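Local structure of cortical-lytic enzyme (Bacillus cereus, 4S3J) at residues K30-N35 with A45-T50; S107-Q112 with W408-P413; V346-L351 with V382-A387. The protein probably acts as an N-acetylglucosaminidase of glycoside hydrolase family 18 that degrades partially broken-down cortex peptidoglycan when spores germinate. All blocks are in the same frame, centred on the assembly; numbering follows the deposited sequence.

Contact 1: K30-N35 with A45-T50; sequences KDNGLN and ALIVNT
Where helix 25-31 ends, the chain passes strand 45-49 with the CA atoms of Asn-32 and Leu-46 6.3 Å apart, and the side-chain amide of Asn-32 bonds to the strand's backbone. This is the first LysM domain, a beta-alpha-alpha-beta fold, and the contact ties the end of its second helix to its last strand. Leu-46 and Val-48 pair with strand 3-7, while the backbone N and O of Ile-47 face Asn-32. Asn-32 OD1 takes the hydrogen of Ile-47 N at 2.8 Å, on a lone pair in the carbonyl plane (N-H...O 163°). Its ND2 donates to Ile-47 O at 2.9 Å, with that acceptor almost in the amide plane. The paired bonds fix the rotation of the amide, imitating a neighbouring strand. Ile-28 O receives a further hydrogen bond from ND2 and Gln-416 NE2 donates to OD1, so this buried group is gripped on both polar atoms. With CG anti to its own carbonyl carbon (chi1 -67°), Asn-32 reaches the strand just as the helix stops in a Schellman motif whose positive-phi residue is Gly-33. Carbon contacts flank the amide: Leu-46 CD2 lies 3.7 Å from Asn-32 CG, crossing that side chain at about a right angle, and forms the apolar contact with Leu-34 CD2 at 4.4 Å. On the Asp-31 side, Ile-47 CD1 approaches Asp-31 O to 3.7 Å.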
loop_
_atom_site.group_PDB
_atom_site.type_symbol
_atom_site.label_atom_id
_atom_site.label_comp_id
_atom_site.label_asym_id
_atom_site.label_seq_id
_atom_site.Cartn_x
_atom_site.Cartn_y
_atom_site.Cartn_z
ATOM N N LYS A 30 -4.379 -2.383 -22.304
ATOM C CA LYS A 30 -3.601 -1.271 -21.760
ATOM C C LYS A 30 -3.913 -1.044 -20.289
ATOM O O LYS A 30 -2.994 -0.928 -19.478
ATOM C CB LYS A 30 -3.860 0.021 -22.546
ATOM C CG LYS A 30 -2.988 1.200 -22.063
ATOM C CD LYS A 30 -3.412 2.553 -22.629
ATOM C CE LYS A 30 -2.906 2.764 -24.050
ATOM N NZ LYS A 30 -1.429 3.017 -24.087
ATOM N N ASP A 31 -5.197 -0.970 -19.952
ATOM C CA ASP A 31 -5.610 -0.669 -18.583
ATOM C C ASP A 31 -5.168 -1.711 -17.574
ATOM O O ASP A 31 -5.028 -1.408 -16.387
ATOM C CB ASP A 31 -7.126 -0.520 -18.490
ATOM C CG ASP A 31 -7.648 0.696 -19.227
ATOM O OD1 ASP A 31 -6.842 1.593 -19.554
ATOM O OD2 ASP A 31 -8.874 0.774 -19.435
ATOM N N ASN A 32 -4.974 -2.939 -18.027
ATOM C CA ASN A 32 -4.641 -4.030 -17.131
ATOM C C ASN A 32 -3.208 -4.533 -17.281
ATOM O O ASN A 32 -2.855 -5.570 -16.699
ATOM C CB ASN A 32 -5.634 -5.165 -17.358
ATOM C CG ASN A 32 -7.026 -4.783 -16.916
ATOM O OD1 ASN A 32 -7.342 -4.821 -15.737
ATOM N ND2 ASN A 32 -7.868 -4.399 -17.870
ATOM N N GLY A 33 -2.419 -3.824 -18.085
ATOM C CA GLY A 33 -1.018 -4.171 -18.271
ATOM C C GLY A 33 -0.845 -5.588 -18.769
ATOM O O GLY A 33 0.051 -6.313 -18.338
ATOM N N LEU A 34 -1.721 -6.007 -19.674
ATOM C CA LEU A 34 -1.642 -7.349 -20.180
ATOM C C LEU A 34 -0.625 -7.486 -21.295
ATOM O O LEU A 34 -0.345 -6.540 -22.023
ATOM C CB LEU A 34 -2.997 -7.801 -20.726
ATOM C CG LEU A 34 -4.178 -7.682 -19.767
ATOM C CD1 LEU A 34 -5.474 -8.090 -20.481
ATOM C CD2 LEU A 34 -3.968 -8.553 -18.558
ATOM N N ASN A 35 -0.138 -8.710 -21.454
ATOM C CA ASN A 35 0.521 -9.108 -22.691
ATOM C C ASN A 35 -0.586 -9.569 -23.612
ATOM O O ASN A 35 -1.272 -10.523 -23.288
ATOM C CB ASN A 35 1.530 -10.220 -22.434
ATOM C CG ASN A 35 2.205 -10.719 -23.703
ATOM O OD1 ASN A 35 1.687 -10.585 -24.817
ATOM N ND2 ASN A 35 3.380 -11.301 -23.536
ATOM N N ALA A 45 -8.975 -10.487 -11.896
ATOM C CA ALA A 45 -9.757 -9.261 -11.807
ATOM C C ALA A 45 -9.236 -8.210 -12.762
ATOM O O ALA A 45 -8.071 -7.795 -12.659
ATOM C CB ALA A 45 -9.704 -8.707 -10.380
ATOM N N LEU A 46 -10.107 -7.755 -13.662
ATOM C CA LEU A 46 -9.754 -6.763 -14.659
ATOM C C LEU A 46 -10.535 -5.486 -14.383
ATOM O O LEU A 46 -11.629 -5.530 -13.781
ATOM C CB LEU A 46 -10.079 -7.225 -16.082
ATOM C CG LEU A 46 -9.377 -8.506 -16.540
ATOM C CD1 LEU A 46 -9.918 -8.909 -17.902
ATOM C CD2 LEU A 46 -7.873 -8.374 -16.553
ATOM N N ILE A 47 -9.998 -4.356 -14.838
ATOM C CA ILE A 47 -10.817 -3.162 -14.917
ATOM C C ILE A 47 -11.254 -2.987 -16.389
ATOM O O ILE A 47 -10.463 -3.200 -17.347
ATOM C CB ILE A 47 -10.077 -1.932 -14.334
ATOM C CG1 ILE A 47 -8.708 -1.711 -14.965
ATOM C CG2 ILE A 47 -9.916 -2.125 -12.826
ATOM C CD1 ILE A 47 -8.051 -0.397 -14.503
ATOM N N VAL A 48 -12.546 -2.676 -16.557
ATOM C CA VAL A 48 -13.203 -2.570 -17.869
ATOM C C VAL A 48 -14.131 -1.362 -17.916
ATOM O O VAL A 48 -14.798 -1.056 -16.936
ATOM C CB VAL A 48 -14.035 -3.836 -18.187
ATOM C CG1 VAL A 48 -14.804 -3.699 -19.520
ATOM C CG2 VAL A 48 -13.149 -5.073 -18.214
ATOM N N ASN A 49 -14.163 -0.690 -19.059
ATOM C CA ASN A 49 -15.162 0.361 -19.335
ATOM C C ASN A 49 -16.499 -0.238 -19.664
ATOM O O ASN A 49 -16.651 -0.861 -20.719
ATOM C CB ASN A 49 -14.686 1.227 -20.493
ATOM C CG ASN A 49 -15.503 2.484 -20.652
ATOM O OD1 ASN A 49 -16.712 2.465 -20.494
ATOM N ND2 ASN A 49 -14.840 3.587 -20.971
ATOM N N THR A 50 -17.474 -0.052 -18.772
ATOM C CA THR A 50 -18.838 -0.567 -18.965
ATOM C C THR A 50 -19.830 0.576 -19.118
ATOM O O THR A 50 -21.013 0.403 -18.818
ATOM C CB THR A 50 -19.255 -1.464 -17.789
ATOM O OG1 THR A 50 -19.119 -0.729 -16.561
ATOM C CG2 THR A 50 -18.338 -2.695 -17.717
HETATM O O HOH W 1 -10.153 -1.678 -19.747
#

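Contact 2: S107-Q112 with W408-P413; sequences SIAYLQ and WKIGLP
Lys-409 NZ is gripped from several directions: it donates to Gln-112 OE1 at 2.9 Å, on a lone pair in the carbonyl plane, and to water 3 at 3.0 Å, with a weak, longer bond to Gln-112 O. Water 3 in turn donates to Gln-112 O, closing a small ring that holds the ammonium beside the end of the strand. CG of Lys-409 lies between its backbone N and carbonyl carbon (chi1 58°), and from there the extended chain runs obliquely past Gln-112, bringing CD near Gln-112 CB. The backbones are joined by a nearly straight bond from Ile-410 N to Tyr-110 O, 2.9 Å long with an N-H...O angle of 174°. Water 2 continues this ladder, accepting from Gln-112 N and donating to Ile-410 O at 2.7 Å. Strands 104-111 and 404-408 are the first and last of the TIM barrel, so the contact lies at the closing seam. The Trp-408 to Lys-409 peptide is cis, as in other family 18 enzymes, where the tryptophan at this place forms the floor of the -1 subsite; Trp-408 probably does the same. Consistent with that, the Trp-408 side chain is about 8 Å from that of Glu-220, the likely proton donor. The six-membered ring of its indole meets the Tyr-110 ring obliquely, with centroids 5.4 Å apart and planes at 38°; the closest touch is Trp-408 CE3 to Tyr-110 CB, 3.5 Å. Gln-112 NE2 sits at the indole edge, in its plane, and Phe-139 packs edge-to-face with the indole. On the barrel's outer side, facing helix 120-129, Ile-410 CG1 reaches Ala-109 CB at 3.9 Å.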
loop_
_atom_site.group_PDB
_atom_site.type_symbol
_atom_site.label_atom_id
_atom_site.label_comp_id
_atom_site.label_asym_id
_atom_site.label_seq_id
_atom_site.Cartn_x
_atom_site.Cartn_y
_atom_site.Cartn_z
ATOM N N SER A 107 -1.179 9.857 -0.738
ATOM C CA SER A 107 -0.587 8.577 -1.105
ATOM C C SER A 107 0.920 8.651 -0.944
ATOM O O SER A 107 1.523 9.658 -1.282
ATOM C CB SER A 107 -0.955 8.222 -2.549
ATOM O OG SER A 107 -0.528 9.258 -3.414
ATOM N N ILE A 108 1.516 7.562 -0.458
ATOM C CA ILE A 108 2.954 7.412 -0.354
ATOM C C ILE A 108 3.354 6.141 -1.072
ATOM O O ILE A 108 2.591 5.180 -1.053
ATOM C CB ILE A 108 3.441 7.293 1.100
ATOM C CG1 ILE A 108 2.957 8.487 1.929
ATOM C CG2 ILE A 108 4.967 7.131 1.147
ATOM C CD1 ILE A 108 3.044 8.222 3.405
ATOM N N ALA A 109 4.508 6.134 -1.725
ATOM C CA ALA A 109 5.116 4.871 -2.154
ATOM C C ALA A 109 6.593 4.831 -1.791
ATOM O O ALA A 109 7.305 5.820 -1.949
ATOM C CB ALA A 109 4.950 4.657 -3.636
ATOM N N TYR A 110 7.048 3.665 -1.338
ATOM C CA TYR A 110 8.433 3.437 -0.977
ATOM C C TYR A 110 9.214 2.838 -2.128
ATOM O O TYR A 110 8.689 2.009 -2.865
ATOM C CB TYR A 110 8.522 2.499 0.240
ATOM C CG TYR A 110 8.234 3.201 1.553
ATOM C CD1 TYR A 110 6.939 3.484 1.956
ATOM C CD2 TYR A 110 9.283 3.605 2.382
ATOM C CE1 TYR A 110 6.684 4.145 3.159
ATOM C CE2 TYR A 110 9.028 4.270 3.585
ATOM C CZ TYR A 110 7.720 4.535 3.965
ATOM O OH TYR A 110 7.418 5.209 5.145
ATOM N N LEU A 111 10.477 3.247 -2.252
ATOM C CA LEU A 111 11.426 2.725 -3.231
ATOM C C LEU A 111 12.592 2.142 -2.475
ATOM O O LEU A 111 13.196 2.850 -1.666
ATOM C CB LEU A 111 11.917 3.840 -4.166
ATOM C CG LEU A 111 13.063 3.544 -5.129
ATOM C CD1 LEU A 111 12.605 2.556 -6.199
ATOM C CD2 LEU A 111 13.619 4.812 -5.779
ATOM N N GLN A 112 12.919 0.880 -2.724
ATOM C CA GLN A 112 14.014 0.214 -2.035
ATOM C C GLN A 112 14.834 -0.590 -3.022
ATOM O O GLN A 112 14.556 -1.767 -3.221
ATOM C CB GLN A 112 13.487 -0.710 -0.936
ATOM C CG GLN A 112 14.607 -1.403 -0.166
ATOM C CD GLN A 112 14.146 -2.623 0.610
ATOM O OE1 GLN A 112 13.384 -3.453 0.107
ATOM N NE2 GLN A 112 14.599 -2.727 1.853
ATOM N N TRP A 408 4.091 -0.341 -0.060
ATOM C CA TRP A 408 5.369 -1.056 -0.097
ATOM C C TRP A 408 5.256 -2.146 -1.175
ATOM O O TRP A 408 4.531 -3.129 -0.966
ATOM C CB TRP A 408 5.707 -1.705 1.246
ATOM C CG TRP A 408 7.114 -2.257 1.257
ATOM C CD1 TRP A 408 7.527 -3.466 0.787
ATOM C CD2 TRP A 408 8.285 -1.594 1.729
ATOM N NE1 TRP A 408 8.888 -3.607 0.952
ATOM C CE2 TRP A 408 9.374 -2.463 1.519
ATOM C CE3 TRP A 408 8.524 -0.344 2.301
ATOM C CZ2 TRP A 408 10.679 -2.132 1.870
ATOM C CZ3 TRP A 408 9.825 -0.017 2.646
ATOM C CH2 TRP A 408 10.881 -0.905 2.424
ATOM N N LYS A 409 5.933 -2.030 -2.316
ATOM C CA LYS A 409 6.883 -0.984 -2.688
ATOM C C LYS A 409 6.891 -0.893 -4.211
ATOM O O LYS A 409 6.353 -1.770 -4.893
ATOM C CB LYS A 409 8.305 -1.288 -2.174
ATOM C CG LYS A 409 8.866 -2.628 -2.674
ATOM C CD LYS A 409 10.356 -2.797 -2.298
ATOM C CE LYS A 409 10.860 -4.179 -2.659
ATOM N NZ LYS A 409 12.339 -4.323 -2.449
ATOM N N ILE A 410 7.518 0.151 -4.734
ATOM C CA ILE A 410 7.702 0.334 -6.170
ATOM C C ILE A 410 8.511 -0.835 -6.734
ATOM O O ILE A 410 9.442 -1.319 -6.105
ATOM C CB ILE A 410 8.391 1.697 -6.438
ATOM C CG1 ILE A 410 7.452 2.837 -6.044
ATOM C CG2 ILE A 410 8.830 1.832 -7.915
ATOM C CD1 ILE A 410 8.123 4.194 -5.966
ATOM N N GLY A 411 8.120 -1.317 -7.918
ATOM C CA GLY A 411 8.829 -2.392 -8.590
ATOM C C GLY A 411 8.067 -3.702 -8.635
ATOM O O GLY A 411 8.647 -4.757 -8.949
ATOM N N LEU A 412 6.777 -3.618 -8.310
ATOM C CA LEU A 412 5.865 -4.763 -8.276
ATOM C C LEU A 412 4.626 -4.454 -9.119
ATOM O O LEU A 412 3.642 -3.895 -8.602
ATOM C CB LEU A 412 5.472 -5.050 -6.828
ATOM C CG LEU A 412 6.611 -5.578 -5.943
ATOM C CD1 LEU A 412 6.354 -5.252 -4.480
ATOM C CD2 LEU A 412 6.732 -7.093 -6.126
ATOM N N PRO A 413 4.691 -4.728 -10.430
ATOM C CA PRO A 413 3.636 -4.328 -11.370
ATOM C C PRO A 413 2.231 -4.723 -10.907
ATOM O O PRO A 413 1.986 -5.875 -10.511
ATOM C CB PRO A 413 4.005 -5.058 -12.653
ATOM C CG PRO A 413 5.498 -5.212 -12.586
ATOM C CD PRO A 413 5.837 -5.339 -11.117
HETATM O O HOH W 2 11.681 -0.804 -4.729
HETATM O O HOH W 3 12.748 -3.308 -5.203
#

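Contact 3: V346-L351 with V382-A387; sequences VAAVAL and VWFEDA
The Phe-384 side chain packs on helix 345-354 almost wholly through one methyl group, that of Ala-348. Helix and strand 379-383 belong to the alpha-plus-beta insertion between strand 318-330 and helix 387-400, a position consistent with the insertion domain of chitinase-type family 18 enzymes. Starting at the backbone, Phe-384 CB is 3.9 Å from Ala-348 CB. CG comes closer, 3.5 Å from the same methyl carbon, and CD2 is just as near, while CD1 stands somewhat further off on the other flank. CE2 continues beneath the methyl and also meets Val-349 CG2 at 4.2 Å. At the far end, CE1 and CZ lie a little further from Ala-348 CB, about 4.3 Å each. These spacings describe a CH-pi contact: Ala-348 CB is 3.6 Å from the ring centroid and 21° off the ring normal, displaced toward the rim. The torsions explain the pose: chi1 69° places CG between the backbone N and the carbonyl carbon, and chi2 -74° turns one face to Ala-348.

Val-349 also touches Val-41 and Gln-44, so this turn of helix borders the first LysM domain as well. Beyond Phe-384 the chain enters helix 387-400, whose N-cap is Asp-386. In the other direction, alternation along the end of the strand and the residue after it turns Val-382 to the same side as Phe-384 and Trp-383 to the opposite one. Val-382 then divides its branches between two helix residues: CG1 lies 4.3 Å from Ala-348 CB, and CG2 lies 4.4 Å from Leu-351 CD1.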
loop_
_atom_site.group_PDB
_atom_site.type_symbol
_atom_site.label_atom_id
_atom_site.label_comp_id
_atom_site.label_asym_id
_atom_site.label_seq_id
_atom_site.Cartn_x
_atom_site.Cartn_y
_atom_site.Cartn_z
ATOM N N VAL A 346 0.915 -8.990 -11.163
ATOM C CA VAL A 346 1.031 -9.507 -12.535
ATOM C C VAL A 346 1.718 -10.869 -12.526
ATOM O O VAL A 346 1.291 -11.794 -13.235
ATOM C CB VAL A 346 1.788 -8.493 -13.423
ATOM C CG1 VAL A 346 2.143 -9.077 -14.769
ATOM C CG2 VAL A 346 0.964 -7.206 -13.574
ATOM N N ALA A 347 2.757 -11.027 -11.701
ATOM C CA ALA A 347 3.485 -12.300 -11.657
ATOM C C ALA A 347 2.648 -13.413 -11.051
ATOM O O ALA A 347 2.752 -14.581 -11.442
ATOM C CB ALA A 347 4.796 -12.133 -10.869
ATOM N N ALA A 348 1.819 -13.060 -10.078
ATOM C CA ALA A 348 0.931 -14.024 -9.446
ATOM C C ALA A 348 -0.044 -14.574 -10.487
ATOM O O ALA A 348 -0.215 -15.782 -10.621
ATOM C CB ALA A 348 0.180 -13.384 -8.280
ATOM N N VAL A 349 -0.673 -13.679 -11.244
ATOM C CA VAL A 349 -1.597 -14.125 -12.295
ATOM C C VAL A 349 -0.834 -14.992 -13.291
ATOM O O VAL A 349 -1.344 -15.999 -13.780
ATOM C CB VAL A 349 -2.253 -12.947 -13.006
ATOM C CG1 VAL A 349 -3.138 -13.429 -14.175
ATOM C CG2 VAL A 349 -3.080 -12.153 -12.018
ATOM N N ALA A 350 0.412 -14.635 -13.583
ATOM C CA ALA A 350 1.195 -15.406 -14.546
ATOM C C ALA A 350 1.459 -16.838 -14.068
ATOM O O ALA A 350 1.528 -17.769 -14.885
ATOM C CB ALA A 350 2.504 -14.684 -14.844
ATOM N N LEU A 351 1.610 -17.035 -12.753
ATOM C CA LEU A 351 1.749 -18.379 -12.206
ATOM C C LEU A 351 0.475 -19.206 -12.392
ATOM O O LEU A 351 0.520 -20.384 -12.756
ATOM C CB LEU A 351 2.117 -18.307 -10.723
ATOM C CG LEU A 351 3.541 -17.839 -10.436
ATOM C CD1 LEU A 351 3.632 -17.473 -8.980
ATOM C CD2 LEU A 351 4.602 -18.902 -10.778
ATOM N N VAL A 382 -0.383 -19.580 -3.218
ATOM C CA VAL A 382 -0.129 -18.180 -3.467
ATOM C C VAL A 382 -1.238 -17.308 -2.915
ATOM O O VAL A 382 -2.408 -17.568 -3.182
ATOM C CB VAL A 382 0.005 -17.907 -4.977
ATOM C CG1 VAL A 382 0.279 -16.443 -5.227
ATOM C CG2 VAL A 382 1.084 -18.782 -5.601
ATOM N N TRP A 383 -0.873 -16.285 -2.135
ATOM C CA TRP A 383 -1.797 -15.227 -1.702
ATOM C C TRP A 383 -1.242 -13.915 -2.246
ATOM O O TRP A 383 -0.035 -13.718 -2.213
ATOM C CB TRP A 383 -1.928 -15.179 -0.174
ATOM C CG TRP A 383 -2.684 -16.340 0.368
ATOM C CD1 TRP A 383 -2.195 -17.583 0.651
ATOM C CD2 TRP A 383 -4.082 -16.378 0.668
ATOM N NE1 TRP A 383 -3.205 -18.396 1.114
ATOM C CE2 TRP A 383 -4.372 -17.681 1.151
ATOM C CE3 TRP A 383 -5.116 -15.438 0.591
ATOM C CZ2 TRP A 383 -5.665 -18.071 1.505
ATOM C CZ3 TRP A 383 -6.385 -15.820 0.978
ATOM C CH2 TRP A 383 -6.650 -17.121 1.429
ATOM N N PHE A 384 -2.099 -13.049 -2.788
ATOM C CA PHE A 384 -1.586 -11.837 -3.412
ATOM C C PHE A 384 -2.617 -10.707 -3.357
ATOM O O PHE A 384 -3.553 -10.774 -2.557
ATOM C CB PHE A 384 -1.083 -12.151 -4.847
ATOM C CG PHE A 384 -2.137 -12.494 -5.848
ATOM C CD1 PHE A 384 -2.783 -13.737 -5.835
ATOM C CD2 PHE A 384 -2.432 -11.598 -6.860
ATOM C CE1 PHE A 384 -3.773 -14.029 -6.799
ATOM C CE2 PHE A 384 -3.426 -11.884 -7.811
ATOM C CZ PHE A 384 -4.060 -13.109 -7.800
ATOM N N GLU A 385 -2.396 -9.649 -4.135
ATOM C CA GLU A 385 -3.276 -8.486 -4.144
ATOM C C GLU A 385 -3.826 -8.295 -5.545
ATOM O O GLU A 385 -3.078 -8.435 -6.522
ATOM C CB GLU A 385 -2.524 -7.234 -3.720
ATOM C CG GLU A 385 -1.908 -7.268 -2.322
ATOM C CD GLU A 385 -2.962 -7.202 -1.224
ATOM O OE1 GLU A 385 -4.033 -6.576 -1.440
ATOM O OE2 GLU A 385 -2.732 -7.802 -0.157
ATOM N N ASP A 386 -5.116 -7.952 -5.669
ATOM C CA ASP A 386 -5.666 -7.612 -6.982
ATOM C C ASP A 386 -6.701 -6.496 -6.862
ATOM O O ASP A 386 -6.889 -5.924 -5.781
ATOM C CB ASP A 386 -6.264 -8.837 -7.718
ATOM C CG ASP A 386 -7.578 -9.359 -7.120
ATOM O OD1 ASP A 386 -8.189 -8.721 -6.237
ATOM O OD2 ASP A 386 -8.026 -10.442 -7.590
ATOM N N ALA A 387 -7.365 -6.172 -7.977
ATOM C CA ALA A 387 -8.252 -5.016 -7.998
ATOM C C ALA A 387 -9.393 -5.119 -6.975
ATOM O O ALA A 387 -9.825 -4.097 -6.404
ATOM C CB ALA A 387 -8.813 -4.810 -9.403
#

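Along the chain, contact 1 closes before contact 2 opens, and both segments of contact 3 fall within the 295 residues that separate the two segments of contact 2. Contact 1 belongs to the first LysM domain; contacts 2 and 3 belong to the glycosyl hydrolase family 18 domain, at the barrel seam and in its insertion respectively. Centres of contacts 1 and 3 are about 14 Å apart and the two touch, Ala-45 CB lying 3.7 Å from Asp-386 OD2. Contacts 2 and 3, about 16 Å apart between centres, meet where Pro-413 packs on Val-346. Contacts 1 and 2 do not touch, but helix 415-424, following segment 408-413, packs against Ile-47, docking the LysM domain on the catalytic domain.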